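Local coordinates for hypothetical protein Atu2684 (Agrobacterium tumefaciens, PDB 2AXO), which is of unknown function but belongs to the thioredoxin clan and carries a disulfide between two cysteines spaced three residues apart, at residues A172-R181 with K228-Q239. Residues are numbered along the deposited sequence; the frame is centred on the assembly and turned at random.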
loop_
_atom_site.group_PDB
_atom_site.type_symbol
_atom_site.label_atom_id
_atom_site.label_comp_id
_atom_site.label_asym_id
_atom_site.label_seq_id
_atom_site.Cartn_x
_atom_site.Cartn_y
_atom_site.Cartn_z
ATOM N N ALA A 172 2.849 16.744 21.052
ATOM C CA ALA A 172 2.117 16.422 19.839
ATOM C C ALA A 172 2.546 17.338 18.716
ATOM O O ALA A 172 2.987 18.461 18.954
ATOM C CB ALA A 172 0.614 16.564 20.082
ATOM N N ASP A 173 2.428 16.861 17.486
ATOM C CA ASP A 173 2.788 17.694 16.360
ATOM C C ASP A 173 1.571 18.488 15.961
ATOM O O ASP A 173 0.440 18.040 16.137
ATOM C CB ASP A 173 3.222 16.863 15.152
ATOM C CG ASP A 173 4.557 16.190 15.352
ATOM O OD1 ASP A 173 5.455 16.809 15.951
ATOM O OD2 ASP A 173 4.696 15.041 14.891
ATOM N N VAL A 174 1.808 19.682 15.442
ATOM C CA VAL A 174 0.722 20.499 14.954
ATOM C C VAL A 174 0.696 20.153 13.470
ATOM O O VAL A 174 1.523 20.631 12.696
ATOM C CB VAL A 174 1.010 21.997 15.153
ATOM C CG1 VAL A 174 -0.124 22.826 14.564
ATOM C CG2 VAL A 174 1.163 22.293 16.644
ATOM N N VAL A 175 -0.242 19.292 13.086
ATOM C CA VAL A 175 -0.366 18.838 11.703
ATOM C C VAL A 175 -1.465 19.574 10.933
ATOM O O VAL A 175 -2.575 19.743 11.433
ATOM C CB VAL A 175 -0.672 17.316 11.658
ATOM C CG1 VAL A 175 -0.767 16.830 10.212
ATOM C CG2 VAL A 175 0.405 16.548 12.414
ATOM N N VAL A 176 -1.151 20.007 9.718
ATOM C CA VAL A 176 -2.135 20.691 8.890
ATOM C C VAL A 176 -2.361 19.886 7.624
ATOM O O VAL A 176 -1.416 19.588 6.885
ATOM C CB VAL A 176 -1.685 22.113 8.491
ATOM C CG1 VAL A 176 -2.750 22.767 7.609
ATOM C CG2 VAL A 176 -1.442 22.955 9.732
ATOM N N ALA A 177 -3.617 19.528 7.389
ATOM C CA ALA A 177 -3.997 18.767 6.210
ATOM C C ALA A 177 -4.782 19.706 5.306
ATOM O O ALA A 177 -5.844 20.213 5.684
ATOM C CB ALA A 177 -4.852 17.562 6.604
ATOM N N TYR A 178 -4.239 19.955 4.120
ATOM C CA TYR A 178 -4.869 20.847 3.155
ATOM C C TYR A 178 -5.776 20.047 2.233
ATOM O O TYR A 178 -5.404 18.977 1.763
ATOM C CB TYR A 178 -3.786 21.556 2.338
ATOM C CG TYR A 178 -2.832 22.375 3.185
ATOM C CD1 TYR A 178 -3.164 23.670 3.589
ATOM C CD2 TYR A 178 -1.608 21.847 3.600
ATOM C CE1 TYR A 178 -2.295 24.428 4.385
ATOM C CE2 TYR A 178 -0.732 22.592 4.399
ATOM C CZ TYR A 178 -1.082 23.878 4.787
ATOM O OH TYR A 178 -0.225 24.605 5.581
ATOM N N PHE A 179 -6.972 20.566 1.976
ATOM C CA PHE A 179 -7.903 19.871 1.104
ATOM C C PHE A 179 -8.699 20.818 0.232
ATOM O O PHE A 179 -8.740 22.033 0.466
ATOM C CB PHE A 179 -8.888 19.023 1.927
ATOM C CG PHE A 179 -9.665 19.811 2.944
ATOM C CD1 PHE A 179 -9.268 19.822 4.278
ATOM C CD2 PHE A 179 -10.782 20.561 2.565
ATOM C CE1 PHE A 179 -9.965 20.568 5.226
ATOM C CE2 PHE A 179 -11.490 21.314 3.501
ATOM C CZ PHE A 179 -11.081 21.317 4.837
ATOM N N THR A 180 -9.307 20.244 -0.797
ATOM C CA THR A 180 -10.176 20.994 -1.677
ATOM C C THR A 180 -11.522 20.773 -1.002
ATOM O O THR A 180 -11.756 19.726 -0.401
ATOM C CB THR A 180 -10.198 20.408 -3.114
ATOM O OG1 THR A 180 -10.539 19.012 -3.064
ATOM C CG2 THR A 180 -8.835 20.572 -3.774
ATOM N N ARG A 181 -12.389 21.769 -1.066
ATOM C CA ARG A 181 -13.701 21.670 -0.449
ATOM C C ARG A 181 -14.523 20.600 -1.161
ATOM O O ARG A 181 -14.959 19.623 -0.550
ATOM C CB ARG A 181 -14.383 23.032 -0.527
ATOM C CG ARG A 181 -15.830 23.053 -0.119
ATOM C CD ARG A 181 -16.021 22.692 1.333
ATOM N NE ARG A 181 -17.341 23.122 1.774
ATOM C CZ ARG A 181 -17.897 22.776 2.923
ATOM N NH1 ARG A 181 -17.245 21.979 3.765
ATOM N NH2 ARG A 181 -19.103 23.229 3.227
ATOM N N LYS A 228 -3.059 28.318 -0.053
ATOM C CA LYS A 228 -3.423 26.907 -0.078
ATOM C C LYS A 228 -4.762 26.651 0.601
ATOM O O LYS A 228 -5.592 25.913 0.079
ATOM C CB LYS A 228 -2.331 26.053 0.575
ATOM C CG LYS A 228 -0.990 26.156 -0.129
ATOM C CD LYS A 228 -0.129 24.931 0.089
ATOM C CE LYS A 228 0.239 24.727 1.539
ATOM N NZ LYS A 228 0.972 23.436 1.684
ATOM N N VAL A 229 -4.983 27.256 1.763
ATOM C CA VAL A 229 -6.250 27.051 2.451
ATOM C C VAL A 229 -7.394 27.560 1.570
ATOM O O VAL A 229 -8.470 26.964 1.529
ATOM C CB VAL A 229 -6.285 27.782 3.818
ATOM C CG1 VAL A 229 -7.583 27.473 4.537
ATOM C CG2 VAL A 229 -5.090 27.357 4.672
ATOM N N LYS A 230 -7.151 28.655 0.851
ATOM C CA LYS A 230 -8.159 29.240 -0.026
ATOM C C LYS A 230 -8.590 28.320 -1.165
ATOM O O LYS A 230 -9.629 28.542 -1.782
ATOM C CB LYS A 230 -7.644 30.568 -0.591
ATOM C CG LYS A 230 -7.664 31.707 0.407
ATOM C CD LYS A 230 -9.090 32.095 0.758
ATOM C CE LYS A 230 -9.119 33.205 1.796
ATOM N NZ LYS A 230 -10.516 33.606 2.127
ATOM N N LYS A 231 -7.790 27.296 -1.453
ATOM C CA LYS A 231 -8.125 26.348 -2.515
ATOM C C LYS A 231 -9.231 25.408 -2.044
ATOM O O LYS A 231 -9.772 24.624 -2.821
ATOM C CB LYS A 231 -6.896 25.517 -2.914
ATOM C CG LYS A 231 -5.874 26.260 -3.765
ATOM C CD LYS A 231 -4.627 25.409 -4.017
ATOM C CE LYS A 231 -4.944 24.129 -4.780
ATOM N NZ LYS A 231 -3.712 23.321 -5.014
ATOM N N GLY A 232 -9.559 25.495 -0.759
ATOM C CA GLY A 232 -10.590 24.649 -0.189
ATOM C C GLY A 232 -10.613 24.910 1.301
ATOM O O GLY A 232 -11.411 25.705 1.794
ATOM N N GLY A 233 -9.721 24.245 2.021
ATOM C CA GLY A 233 -9.648 24.450 3.449
ATOM C C GLY A 233 -8.518 23.638 4.025
ATOM O O GLY A 233 -7.706 23.067 3.295
ATOM N N CYS A 234 -8.455 23.593 5.347
ATOM C CA CYS A 234 -7.428 22.812 5.998
ATOM C C CYS A 234 -7.972 22.376 7.342
ATOM O O CYS A 234 -8.928 22.955 7.864
ATOM C CB CYS A 234 -6.138 23.632 6.171
ATOM S SG CYS A 234 -6.141 24.890 7.470
ATOM N N ALA A 235 -7.375 21.325 7.877
ATOM C CA ALA A 235 -7.756 20.806 9.170
ATOM C C ALA A 235 -6.481 20.828 9.988
ATOM O O ALA A 235 -5.428 20.426 9.496
ATOM C CB ALA A 235 -8.270 19.375 9.031
ATOM N N VAL A 236 -6.567 21.338 11.210
ATOM C CA VAL A 236 -5.413 21.367 12.097
ATOM C C VAL A 236 -5.624 20.191 13.031
ATOM O O VAL A 236 -6.663 20.086 13.681
ATOM C CB VAL A 236 -5.354 22.662 12.938
ATOM C CG1 VAL A 236 -4.218 22.568 13.958
ATOM C CG2 VAL A 236 -5.135 23.872 12.026
ATOM N N LEU A 237 -4.649 19.295 13.082
ATOM C CA LEU A 237 -4.752 18.123 13.930
ATOM C C LEU A 237 -3.625 18.143 14.953
ATOM O O LEU A 237 -2.452 18.154 14.580
ATOM C CB LEU A 237 -4.656 16.846 13.084
ATOM C CG LEU A 237 -5.628 16.708 11.904
ATOM C CD1 LEU A 237 -5.321 15.438 11.126
ATOM C CD2 LEU A 237 -7.077 16.691 12.405
ATOM N N LEU A 238 -3.970 18.183 16.239
ATOM C CA LEU A 238 -2.936 18.165 17.275
ATOM C C LEU A 238 -2.758 16.675 17.522
ATOM O O LEU A 238 -3.475 16.071 18.324
ATOM C CB LEU A 238 -3.418 18.873 18.542
ATOM C CG LEU A 238 -2.360 19.071 19.639
ATOM C CD1 LEU A 238 -1.194 19.909 19.117
ATOM C CD2 LEU A 238 -3.012 19.751 20.827
ATOM N N GLN A 239 -1.786 16.092 16.829
ATOM C CA GLN A 239 -1.574 14.658 16.885
ATOM C C GLN A 239 -0.329 14.116 17.572
ATOM O O GLN A 239 0.796 14.518 17.280
ATOM C CB GLN A 239 -1.671 14.119 15.448
ATOM C CG GLN A 239 -1.600 12.612 15.295
ATOM C CD GLN A 239 -2.157 12.138 13.962
ATOM O OE1 GLN A 239 -1.984 12.791 12.924
ATOM N NE2 GLN A 239 -2.813 10.985 13.979
#
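K228 NZ, at the tip of a lysine from helix 223-229, is gripped by several groups: it lies over one face of the Y178 ring as a cation-pi contact, 3.7 Å from the ring centroid, while D205 of strand 196-212 takes it in a salt bridge. A bend at chi3 of K228 lays CE over the ring centre as well, 3.6 Å from the centroid. V176 CG1 covers the opposite face nearer its rim, and V229 CG2 meets the edge 4.1 Å from Y178 CE1. Beyond this cluster the two strands run antiparallel at 159°, joined by paired backbone hydrogen bonds at D173/Q239, V175/L237, A177/A235 and F179/G233. The shortest, L237 N to V175 O at 2.7 Å, is nearly straight (172° at the hydrogen). Between these pairs, CA-H groups of V236 and C234 also approach the carbonyls of V175 and A177. F179 CG sits between its backbone N and carbonyl carbon (chi1 57°), which turns the ring back over the neighbouring strand; it lies flat on G233, whose CA is 4.0 Å from the ring centroid in a CH-pi contact. With no side chain at G233, the ring rests directly on its backbone, G233 C 3.5 Å above the ring plane. Side chains divide by face: V174, V176, V236 and L238 pack toward strand 161-165, with V174 CG1 alongside V236 CG1 at 4.1 Å, whereas A177, F179 and A235 meet strand 74-79. These are the two central strands of a four-stranded antiparallel sheet, sandwiched between the three-stranded sheet and the mixed sheet holding strand 74-79, probably the thioredoxin-like one. The chemistry implies a largely apolar centre held by eight backbone hydrogen bonds, where D205 probably offsets the ammonium charge while the Y178 face adds cation-pi stabilisation.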